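Local coordinates for protein RavA (Legionella pneumophila str. Paris, PDB 6WO6) that is a Legionella pneumophila effector associated with cell invasion, which probably acts inside host cells during infection, at residues Arg258-Ile261 and Glu262-Leu266; Gly219-Ala222 and Leu223-Ala227; Glu28-Glu31 and Glu32-Leu36; Phe77-Phe80 and Leu81-Tyr85. The protein carries 2 engineered substitutions. One frame throughout, in Å; residues are numbered along the deposited sequence.

In the fold
All four contacts are local ones along helices of an elongated, all-alpha chain, and they form two pairs. Interactions 3 and 4, with centres 13 Å apart, lie on one side of the chain's centre. They are joined by a probable hydrogen bond between Asn34 OD1 and Phe77 N (3.3 Å), which brings the short helix 30-34 to the start of helix 77-92. Interactions 1 and 2, with centres 14 Å apart, lie on the opposite side. There Arg258 NH1 reaches Leu223 O (3.1 Å) and Ala222 O (3.2 Å) at the end of helix 214-224. The pairs are widely separated: even the nearest atoms of interactions 2 and 4 are about 45 Å apart.

Interaction 1 of 4, residues Arg258-Ile261 and Glu262-Leu266; sequences RRDI and ERNLL
The guanidinium of Arg259 meets Arg263 at its edge: CD of Arg263 lies near the guanidinium plane, 3.5 Å from Arg259 NH2. The two side chains run side by side and point the same way, with their guanidinium planes turned 57° apart. Two positive groups are therefore neighbours, and they probably repel each other mildly on this exposed flank. The setting is the last turns of helix 246-265, where side chains four residues apart pair along successive flanks.

On another flank, Arg258 NE makes a salt bridge to Glu262 OE2 at 3.0 Å. With CG of Glu262 anti to the carbonyl carbon (chi1 -72°) and the chain extended beyond it, the carboxylate reaches back toward the preceding turn. The arginine also has weak hydrogen bonds from NH1 to Ala222 O and Leu223 O of helix 214-224, so one guanidinium links the glutamate to a second helix.

Ile261 and Leu265 stand side by side on the buried flank, CG2 to CD2 4.1 Å, against Phe273 of helix 270-275. A pi-type turn closes the helix, with Leu266 N bonded to Ile261 O at 3.0 Å. Asp260 and Asn264 form a further pair. Their carboxylate and amide planes are almost perpendicular, yet Asp260 OD1 lies close to the plane of the Asn264 amide, where the N-H points. Asn264 ND2 meets Asp260 OD1 nearly along the latter's C-O axis, at 2.6 Å.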
loop_
_atom_site.group_PDB
_atom_site.type_symbol
_atom_site.label_atom_id
_atom_site.label_comp_id
_atom_site.label_asym_id
_atom_site.label_seq_id
_atom_site.Cartn_x
_atom_site.Cartn_y
_atom_site.Cartn_z
ATOM N N ARG A 258 -18.972 10.116 -22.358
ATOM C CA ARG A 258 -20.353 9.721 -22.094
ATOM C C ARG A 258 -21.297 10.914 -22.209
ATOM O O ARG A 258 -22.396 10.795 -22.770
ATOM C CB ARG A 258 -20.472 9.073 -20.717
ATOM C CG ARG A 258 -21.888 9.090 -20.165
ATOM C CD ARG A 258 -22.222 7.812 -19.426
ATOM N NE ARG A 258 -23.517 7.903 -18.762
ATOM C CZ ARG A 258 -24.096 6.901 -18.110
ATOM N NH1 ARG A 258 -23.497 5.720 -18.040
ATOM N NH2 ARG A 258 -25.275 7.079 -17.532
ATOM N N ARG A 259 -20.884 12.074 -21.689
ATOM C CA ARG A 259 -21.708 13.272 -21.842
ATOM C C ARG A 259 -21.908 13.612 -23.315
ATOM O O ARG A 259 -23.013 13.974 -23.735
ATOM C CB ARG A 259 -21.073 14.452 -21.104
ATOM C CG ARG A 259 -22.085 15.451 -20.560
ATOM C CD ARG A 259 -21.497 16.846 -20.410
ATOM N NE ARG A 259 -22.073 17.771 -21.384
ATOM C CZ ARG A 259 -21.949 19.095 -21.335
ATOM N NH1 ARG A 259 -21.265 19.666 -20.351
ATOM N NH2 ARG A 259 -22.513 19.849 -22.272
ATOM N N ASP A 260 -20.842 13.501 -24.112
ATOM C CA ASP A 260 -20.933 13.770 -25.544
ATOM C C ASP A 260 -21.912 12.819 -26.220
ATOM O O ASP A 260 -22.750 13.244 -27.027
ATOM C CB ASP A 260 -19.542 13.654 -26.172
ATOM C CG ASP A 260 -19.448 14.324 -27.528
ATOM O OD1 ASP A 260 -20.429 14.973 -27.954
ATOM O OD2 ASP A 260 -18.381 14.203 -28.167
ATOM N N ILE A 261 -21.822 11.528 -25.895
ATOM C CA ILE A 261 -22.735 10.537 -26.461
ATOM C C ILE A 261 -24.175 10.885 -26.114
ATOM O O ILE A 261 -25.065 10.861 -26.973
ATOM C CB ILE A 261 -22.371 9.127 -25.965
ATOM C CG1 ILE A 261 -21.011 8.695 -26.509
ATOM C CG2 ILE A 261 -23.442 8.127 -26.362
ATOM C CD1 ILE A 261 -20.571 7.339 -26.011
ATOM N N GLU A 262 -24.426 11.221 -24.847
ATOM C CA GLU A 262 -25.801 11.432 -24.409
ATOM C C GLU A 262 -26.382 12.741 -24.938
ATOM O O GLU A 262 -27.589 12.821 -25.187
ATOM C CB GLU A 262 -25.876 11.379 -22.886
ATOM C CG GLU A 262 -25.708 9.976 -22.326
ATOM C CD GLU A 262 -25.670 9.944 -20.809
ATOM O OE1 GLU A 262 -25.397 10.996 -20.190
ATOM O OE2 GLU A 262 -25.914 8.861 -20.234
ATOM N N ARG A 263 -25.551 13.765 -25.130
ATOM C CA ARG A 263 -26.047 15.066 -25.563
ATOM C C ARG A 263 -26.159 15.168 -27.082
ATOM O O ARG A 263 -27.192 15.601 -27.603
ATOM C CB ARG A 263 -25.134 16.173 -25.026
ATOM C CG ARG A 263 -25.685 17.585 -25.174
ATOM C CD ARG A 263 -24.685 18.621 -24.661
ATOM N NE ARG A 263 -25.306 19.915 -24.380
ATOM C CZ ARG A 263 -25.397 20.915 -25.256
ATOM N NH1 ARG A 263 -24.907 20.778 -26.482
ATOM N NH2 ARG A 263 -25.980 22.054 -24.904
ATOM N N ASN A 264 -25.111 14.774 -27.806
ATOM C CA ASN A 264 -25.043 14.988 -29.245
ATOM C C ASN A 264 -25.388 13.749 -30.059
ATOM O O ASN A 264 -26.081 13.862 -31.077
ATOM C CB ASN A 264 -23.647 15.485 -29.632
ATOM C CG ASN A 264 -23.318 16.828 -29.004
ATOM O OD1 ASN A 264 -24.136 17.748 -29.019
ATOM N ND2 ASN A 264 -22.123 16.939 -28.433
ATOM N N LEU A 265 -24.928 12.566 -29.645
ATOM C CA LEU A 265 -25.236 11.360 -30.407
ATOM C C LEU A 265 -26.675 10.910 -30.201
ATOM O O LEU A 265 -27.294 10.381 -31.131
ATOM C CB LEU A 265 -24.271 10.230 -30.034
ATOM C CG LEU A 265 -24.401 8.969 -30.893
ATOM C CD1 LEU A 265 -24.269 9.323 -32.364
ATOM C CD2 LEU A 265 -23.365 7.937 -30.502
ATOM N N LEU A 266 -27.226 11.118 -29.009
ATOM C CA LEU A 266 -28.605 10.754 -28.720
ATOM C C LEU A 266 -29.546 11.951 -28.763
ATOM O O LEU A 266 -30.693 11.843 -28.313
ATOM C CB LEU A 266 -28.688 10.057 -27.363
ATOM C CG LEU A 266 -27.851 8.778 -27.308
ATOM C CD1 LEU A 266 -28.072 8.019 -26.009
ATOM C CD2 LEU A 266 -28.175 7.905 -28.506
#

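Interaction 2 of 4, residues Gly219-Ala222 and Leu223-Ala227; sequences GKLA and LRTPA
Leu221 and Thr225 carry the side-chain part of this contact, at the C-terminal end of helix 214-224. Three kinds of interaction can be separated.

The first is the backbone series of the last helical turn: Leu223 N to Gly219 O, Arg224 N to Lys220 O and Thr225 N to Leu221 O, each 2.9 Å. Thr225 is the first residue to leave helical geometry, yet its N-H still closes the final bond.

The second is a side-chain to backbone bond. Thr225 OG1 donates to Leu221 O at 2.5 Å, and that carbonyl therefore accepts from both the N-H and the hydroxyl of one residue. The hydroxyl is placed by chi1 of -52°, which sets OG1 beside the threonine's own N. It approaches at a C=O...O angle of 118° and is tilted from the carbonyl plane.

Van der Waals contact is the third kind. The methyl CD2 of Leu221 lies 3.6 Å from the hydroxyl oxygen OG1 of Thr225, where the two side chains cross at a slant. Apolar packing continues beyond the two segments, Leu221 on Val251 and Ala222 on Ala254 of helix 246-265.

The chemistry implies a firmly closed helix end: Leu221 O is gripped by two donors of one residue, and the nearby cationic guanidinium of Arg258 probably stabilises the negative, C-terminal end of the helix dipole.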
loop_
_atom_site.group_PDB
_atom_site.type_symbol
_atom_site.label_atom_id
_atom_site.label_comp_id
_atom_site.label_asym_id
_atom_site.label_seq_id
_atom_site.Cartn_x
_atom_site.Cartn_y
_atom_site.Cartn_z
ATOM N N GLY A 219 -13.358 3.309 -18.264
ATOM C CA GLY A 219 -14.545 2.922 -19.010
ATOM C C GLY A 219 -15.638 2.381 -18.107
ATOM O O GLY A 219 -16.803 2.783 -18.207
ATOM N N LYS A 220 -15.272 1.467 -17.201
ATOM C CA LYS A 220 -16.261 0.917 -16.276
ATOM C C LYS A 220 -16.809 1.985 -15.335
ATOM O O LYS A 220 -17.992 1.946 -14.982
ATOM C CB LYS A 220 -15.661 -0.242 -15.480
ATOM C CG LYS A 220 -15.223 -1.422 -16.335
ATOM C CD LYS A 220 -15.125 -2.694 -15.509
ATOM C CE LYS A 220 -14.492 -3.829 -16.297
ATOM N NZ LYS A 220 -13.033 -3.607 -16.507
ATOM N N LEU A 221 -15.977 2.949 -14.934
ATOM C CA LEU A 221 -16.461 4.044 -14.101
ATOM C C LEU A 221 -17.478 4.890 -14.854
ATOM O O LEU A 221 -18.576 5.151 -14.354
ATOM C CB LEU A 221 -15.290 4.907 -13.630
ATOM C CG LEU A 221 -14.493 4.388 -12.434
ATOM C CD1 LEU A 221 -13.309 5.297 -12.143
ATOM C CD2 LEU A 221 -15.395 4.272 -11.219
ATOM N N ALA A 222 -17.126 5.324 -16.067
ATOM C CA ALA A 222 -18.057 6.113 -16.868
ATOM C C ALA A 222 -19.352 5.357 -17.125
ATOM O O ALA A 222 -20.421 5.973 -17.221
ATOM C CB ALA A 222 -17.406 6.514 -18.192
ATOM N N LEU A 223 -19.284 4.028 -17.224
ATOM C CA LEU A 223 -20.486 3.256 -17.521
ATOM C C LEU A 223 -21.378 3.080 -16.291
ATOM O O LEU A 223 -22.596 3.271 -16.375
ATOM C CB LEU A 223 -20.101 1.895 -18.104
ATOM C CG LEU A 223 -21.264 0.976 -18.482
ATOM C CD1 LEU A 223 -22.181 1.655 -19.488
ATOM C CD2 LEU A 223 -20.747 -0.348 -19.027
ATOM N N ARG A 224 -20.796 2.724 -15.138
ATOM C CA ARG A 224 -21.597 2.289 -13.996
ATOM C C ARG A 224 -21.758 3.335 -12.897
ATOM O O ARG A 224 -22.635 3.171 -12.044
ATOM C CB ARG A 224 -20.994 1.021 -13.376
ATOM C CG ARG A 224 -20.412 0.032 -14.375
ATOM C CD ARG A 224 -21.471 -0.764 -15.124
ATOM N NE ARG A 224 -20.854 -1.733 -16.029
ATOM C CZ ARG A 224 -20.598 -3.000 -15.714
ATOM N NH1 ARG A 224 -20.916 -3.465 -14.514
ATOM N NH2 ARG A 224 -20.025 -3.804 -16.602
ATOM N N THR A 225 -20.946 4.387 -12.878
ATOM C CA THR A 225 -21.057 5.379 -11.809
ATOM C C THR A 225 -22.376 6.135 -11.925
ATOM O O THR A 225 -22.741 6.567 -13.024
ATOM C CB THR A 225 -19.893 6.371 -11.852
ATOM O OG1 THR A 225 -18.650 5.660 -11.873
ATOM C CG2 THR A 225 -19.921 7.288 -10.637
ATOM N N PRO A 226 -23.117 6.309 -10.835
ATOM C CA PRO A 226 -24.299 7.176 -10.882
ATOM C C PRO A 226 -23.898 8.631 -11.072
ATOM O O PRO A 226 -22.821 9.063 -10.655
ATOM C CB PRO A 226 -24.961 6.952 -9.517
ATOM C CG PRO A 226 -24.400 5.654 -9.027
ATOM C CD PRO A 226 -23.001 5.609 -9.546
ATOM N N ALA A 227 -24.794 9.393 -11.706
ATOM C CA ALA A 227 -24.467 10.767 -12.080
ATOM C C ALA A 227 -24.130 11.621 -10.862
ATOM O O ALA A 227 -23.245 12.483 -10.926
ATOM C CB ALA A 227 -25.623 11.386 -12.867
#

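Interaction 3 of 4, residues Glu28-Glu31 and Glu32-Leu36; sequences ENRE and ELNKL
Two first torsions set Asn34 against Arg30. In Asn34, chi1 of -68° puts CG beside its own N and brings the amide back over the carbonyl of Arg30. In Arg30, CG is anti to N (chi1 174°), and the chain starts out alongside the amide, CG to Asn34 ND2 3.7 Å. The guanidinium and amide planes are 65° apart, and the polar ends have outside partners: Arg30 NH1 bonds to Ala67 O, and Asn34 OD1 probably accepts from Phe77 N.

Backbone bonds from Leu33 N to Asn29 O (2.8 Å) and from Asn34 N to Arg30 O (2.9 Å) define the short helix 30-34. Asn29 lies between this helix and helix 23-28. It is at the N-cap position, but its side chain makes no capping bond; ND2 donates to Ala25 O and OD1 accepts a weak bond from Phe5 N. Its CB packs on Leu33 CD1 at 3.9 Å, and Leu33 in turn rests on Leu44 of helix 38-51.

At the far end Lys35 N bonds to Glu31 O at 3.0 Å. The Lys35 ammonium returns to Glu32, where NZ meets OE2 on the syn side at 3.0 Å in a salt bridge.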
loop_
_atom_site.group_PDB
_atom_site.type_symbol
_atom_site.label_atom_id
_atom_site.label_comp_id
_atom_site.label_asym_id
_atom_site.label_seq_id
_atom_site.Cartn_x
_atom_site.Cartn_y
_atom_site.Cartn_z
ATOM N N GLU A 28 35.468 -5.132 28.144
ATOM C CA GLU A 28 36.058 -4.314 29.201
ATOM C C GLU A 28 35.077 -4.087 30.344
ATOM O O GLU A 28 35.471 -4.061 31.517
ATOM C CB GLU A 28 36.517 -2.969 28.640
ATOM C CG GLU A 28 37.674 -3.033 27.667
ATOM C CD GLU A 28 37.927 -1.694 26.996
ATOM O OE1 GLU A 28 37.161 -0.742 27.263
ATOM O OE2 GLU A 28 38.885 -1.592 26.200
ATOM N N ASN A 29 33.795 -3.921 30.023
ATOM C CA ASN A 29 32.783 -3.537 30.994
ATOM C C ASN A 29 31.918 -4.710 31.445
ATOM O O ASN A 29 30.848 -4.489 32.020
ATOM C CB ASN A 29 31.903 -2.429 30.413
ATOM C CG ASN A 29 32.712 -1.250 29.901
ATOM O OD1 ASN A 29 32.981 -0.300 30.635
ATOM N ND2 ASN A 29 33.106 -1.310 28.636
ATOM N N ARG A 30 32.373 -5.946 31.221
ATOM C CA ARG A 30 31.537 -7.116 31.487
ATOM C C ARG A 30 31.109 -7.182 32.949
ATOM O O ARG A 30 29.927 -7.387 33.251
ATOM C CB ARG A 30 32.284 -8.390 31.088
ATOM C CG ARG A 30 31.559 -9.681 31.449
ATOM C CD ARG A 30 32.379 -10.911 31.085
ATOM N NE ARG A 30 32.508 -11.079 29.639
ATOM C CZ ARG A 30 33.559 -10.687 28.926
ATOM N NH1 ARG A 30 33.580 -10.883 27.614
ATOM N NH2 ARG A 30 34.591 -10.101 29.522
ATOM N N GLU A 31 32.058 -7.012 33.873
ATOM C CA GLU A 31 31.746 -7.147 35.292
ATOM C C GLU A 31 30.761 -6.074 35.748
ATOM O O GLU A 31 29.722 -6.378 36.353
ATOM C CB GLU A 31 33.035 -7.089 36.113
ATOM C CG GLU A 31 32.843 -7.312 37.607
ATOM C CD GLU A 31 34.148 -7.221 38.381
ATOM O OE1 GLU A 31 35.210 -7.071 37.739
ATOM O OE2 GLU A 31 34.112 -7.297 39.630
ATOM N N GLU A 32 31.064 -4.807 35.451
ATOM C CA GLU A 32 30.175 -3.727 35.860
ATOM C C GLU A 32 28.836 -3.787 35.136
ATOM O O GLU A 32 27.812 -3.408 35.712
ATOM C CB GLU A 32 30.848 -2.375 35.636
ATOM C CG GLU A 32 32.005 -2.106 36.589
ATOM C CD GLU A 32 31.562 -2.032 38.042
ATOM O OE1 GLU A 32 30.501 -1.431 38.310
ATOM O OE2 GLU A 32 32.269 -2.578 38.916
ATOM N N LEU A 33 28.819 -4.255 33.884
ATOM C CA LEU A 33 27.546 -4.460 33.196
ATOM C C LEU A 33 26.720 -5.539 33.882
ATOM O O LEU A 33 25.491 -5.432 33.967
ATOM C CB LEU A 33 27.779 -4.834 31.730
ATOM C CG LEU A 33 28.078 -3.720 30.727
ATOM C CD1 LEU A 33 28.615 -4.313 29.437
ATOM C CD2 LEU A 33 26.836 -2.884 30.459
ATOM N N ASN A 34 27.379 -6.594 34.370
ATOM C CA ASN A 34 26.671 -7.660 35.067
ATOM C C ASN A 34 26.233 -7.253 36.465
ATOM O O ASN A 34 25.360 -7.909 37.040
ATOM C CB ASN A 34 27.539 -8.918 35.137
ATOM C CG ASN A 34 27.760 -9.546 33.777
ATOM O OD1 ASN A 34 27.043 -9.248 32.820
ATOM N ND2 ASN A 34 28.752 -10.424 33.684
ATOM N N LYS A 35 26.815 -6.191 37.024
ATOM C CA LYS A 35 26.347 -5.669 38.304
ATOM C C LYS A 35 25.070 -4.826 38.186
ATOM O O LYS A 35 24.656 -4.220 39.180
ATOM C CB LYS A 35 27.452 -4.843 38.971
ATOM C CG LYS A 35 28.668 -5.656 39.391
ATOM C CD LYS A 35 29.829 -4.755 39.784
ATOM C CE LYS A 35 29.477 -3.870 40.969
ATOM N NZ LYS A 35 30.649 -3.068 41.420
ATOM N N LEU A 36 24.439 -4.776 37.015
ATOM C CA LEU A 36 23.240 -3.972 36.814
ATOM C C LEU A 36 21.986 -4.740 37.214
ATOM O O LEU A 36 21.911 -5.964 37.073
ATOM C CB LEU A 36 23.113 -3.537 35.351
ATOM C CG LEU A 36 24.064 -2.476 34.792
ATOM C CD1 LEU A 36 23.892 -2.374 33.287
ATOM C CD2 LEU A 36 23.818 -1.126 35.444
#

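Interaction 4 of 4, residues Phe77-Phe80 and Leu81-Tyr85; sequences FHSF and LFQAY
Phe77 and Leu81 meet at a slant, the leucine approaching the ring obliquely. Ring atom CE2 of Phe77 lies 4.1 Å from Leu81 CD2 and equally far from Leu81 CB, so the contact involves both the root and a branch tip of the leucine. In both residues CG stands anti to the backbone N (chi1 -179° for Phe77 and -166° for Leu81). Their places one turn apart put both on the buried flank, where Leu81 also touches Leu48 of helix 38-51 and Ile64 of helix 54-66.

His78 and Phe82 make a looser pair one step round the helix, with imidazole CE1 4.4 Å from Phe82 CB. The imidazole is held from outside by a weak hydrogen bond from NE2 to Ile64 O. These residues form the opening turns of helix 77-92, and an unbroken run of i to i+4 backbone bonds supports the side-chain pairing: Leu81 N to Phe77 O, Phe82 N to His78 O and Ala84 N to Phe80 O, each 2.9 Å, together with Gln83 N to Ser79 O at 3.0 Å.

Gln83 turns back on the preceding turn. Its CG lies beside its own N, and the chain extends beyond it until NE2 makes a weak hydrogen bond to Ser79 O at 3.3 Å. Ser79 O thus accepts from both the backbone and the side chain of Gln83. The outer part of the glutamine side chain passes close to Ser79 OG, and the residue also touches Phe119 in a loop.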
loop_
_atom_site.group_PDB
_atom_site.type_symbol
_atom_site.label_atom_id
_atom_site.label_comp_id
_atom_site.label_asym_id
_atom_site.label_seq_id
_atom_site.Cartn_x
_atom_site.Cartn_y
_atom_site.Cartn_z
ATOM N N PHE A 77 24.129 -9.647 31.367
ATOM C CA PHE A 77 23.774 -8.580 30.437
ATOM C C PHE A 77 23.799 -9.057 28.992
ATOM O O PHE A 77 23.053 -8.532 28.153
ATOM C CB PHE A 77 24.717 -7.391 30.616
ATOM C CG PHE A 77 24.416 -6.237 29.704
ATOM C CD1 PHE A 77 23.425 -5.323 30.026
ATOM C CD2 PHE A 77 25.123 -6.063 28.522
ATOM C CE1 PHE A 77 23.141 -4.257 29.185
ATOM C CE2 PHE A 77 24.843 -5.000 27.676
ATOM C CZ PHE A 77 23.851 -4.095 28.011
ATOM N N HIS A 78 24.648 -10.038 28.678
ATOM C CA HIS A 78 24.717 -10.547 27.312
ATOM C C HIS A 78 23.382 -11.132 26.872
ATOM O O HIS A 78 22.995 -10.999 25.704
ATOM C CB HIS A 78 25.826 -11.591 27.196
ATOM C CG HIS A 78 25.918 -12.224 25.842
ATOM N ND1 HIS A 78 25.163 -13.319 25.479
ATOM C CD2 HIS A 78 26.677 -11.914 24.765
ATOM C CE1 HIS A 78 25.453 -13.657 24.235
ATOM N NE2 HIS A 78 26.368 -12.820 23.779
ATOM N N SER A 79 22.662 -11.779 27.791
ATOM C CA SER A 79 21.345 -12.320 27.467
ATOM C C SER A 79 20.389 -11.211 27.039
ATOM O O SER A 79 19.713 -11.315 26.004
ATOM C CB SER A 79 20.791 -13.082 28.671
ATOM O OG SER A 79 19.499 -13.598 28.409
ATOM N N PHE A 80 20.323 -10.135 27.830
ATOM C CA PHE A 80 19.472 -9.001 27.489
ATOM C C PHE A 80 19.868 -8.395 26.148
ATOM O O PHE A 80 19.005 -8.106 25.308
ATOM C CB PHE A 80 19.542 -7.941 28.590
ATOM C CG PHE A 80 18.860 -8.339 29.866
ATOM C CD1 PHE A 80 19.537 -9.066 30.833
ATOM C CD2 PHE A 80 17.545 -7.977 30.104
ATOM C CE1 PHE A 80 18.911 -9.432 32.013
ATOM C CE2 PHE A 80 16.914 -8.338 31.281
ATOM C CZ PHE A 80 17.598 -9.066 32.238
ATOM N N LEU A 81 21.171 -8.196 25.930
ATOM C CA LEU A 81 21.615 -7.564 24.692
ATOM C C LEU A 81 21.287 -8.427 23.480
ATOM O O LEU A 81 20.856 -7.911 22.439
ATOM C CB LEU A 81 23.113 -7.267 24.755
ATOM C CG LEU A 81 23.601 -6.317 23.659
ATOM C CD1 LEU A 81 22.836 -5.008 23.734
ATOM C CD2 LEU A 81 25.100 -6.075 23.759
ATOM N N PHE A 82 21.468 -9.746 23.593
ATOM C CA PHE A 82 21.171 -10.618 22.463
ATOM C C PHE A 82 19.676 -10.661 22.176
ATOM O O PHE A 82 19.265 -10.644 21.010
ATOM C CB PHE A 82 21.710 -12.025 22.714
ATOM C CG PHE A 82 21.685 -12.900 21.494
ATOM C CD1 PHE A 82 22.597 -12.701 20.469
ATOM C CD2 PHE A 82 20.749 -13.912 21.368
ATOM C CE1 PHE A 82 22.579 -13.497 19.339
ATOM C CE2 PHE A 82 20.726 -14.714 20.241
ATOM C CZ PHE A 82 21.642 -14.506 19.225
ATOM N N GLN A 83 18.843 -10.707 23.222
ATOM C CA GLN A 83 17.399 -10.687 22.998
ATOM C C GLN A 83 16.958 -9.379 22.345
ATOM O O GLN A 83 16.083 -9.376 21.467
ATOM C CB GLN A 83 16.660 -10.917 24.316
ATOM C CG GLN A 83 16.745 -12.345 24.832
ATOM C CD GLN A 83 16.076 -12.520 26.185
ATOM O OE1 GLN A 83 14.945 -12.997 26.276
ATOM N NE2 GLN A 83 16.779 -12.138 27.245
ATOM N N ALA A 84 17.558 -8.256 22.753
ATOM C CA ALA A 84 17.212 -6.975 22.144
ATOM C C ALA A 84 17.621 -6.932 20.674
ATOM O O ALA A 84 16.854 -6.455 19.820
ATOM C CB ALA A 84 17.868 -5.834 22.920
ATOM N N TYR A 85 18.830 -7.414 20.365
ATOM C CA TYR A 85 19.243 -7.516 18.969
ATOM C C TYR A 85 18.283 -8.393 18.180
ATOM O O TYR A 85 17.972 -8.093 17.025
ATOM C CB TYR A 85 20.667 -8.064 18.858
ATOM C CG TYR A 85 21.024 -8.498 17.448
ATOM C CD1 TYR A 85 21.418 -7.569 16.493
ATOM C CD2 TYR A 85 20.952 -9.834 17.069
ATOM C CE1 TYR A 85 21.735 -7.958 15.201
ATOM C CE2 TYR A 85 21.265 -10.231 15.781
ATOM C CZ TYR A 85 21.657 -9.289 14.850
ATOM O OH TYR A 85 21.973 -9.681 13.568
#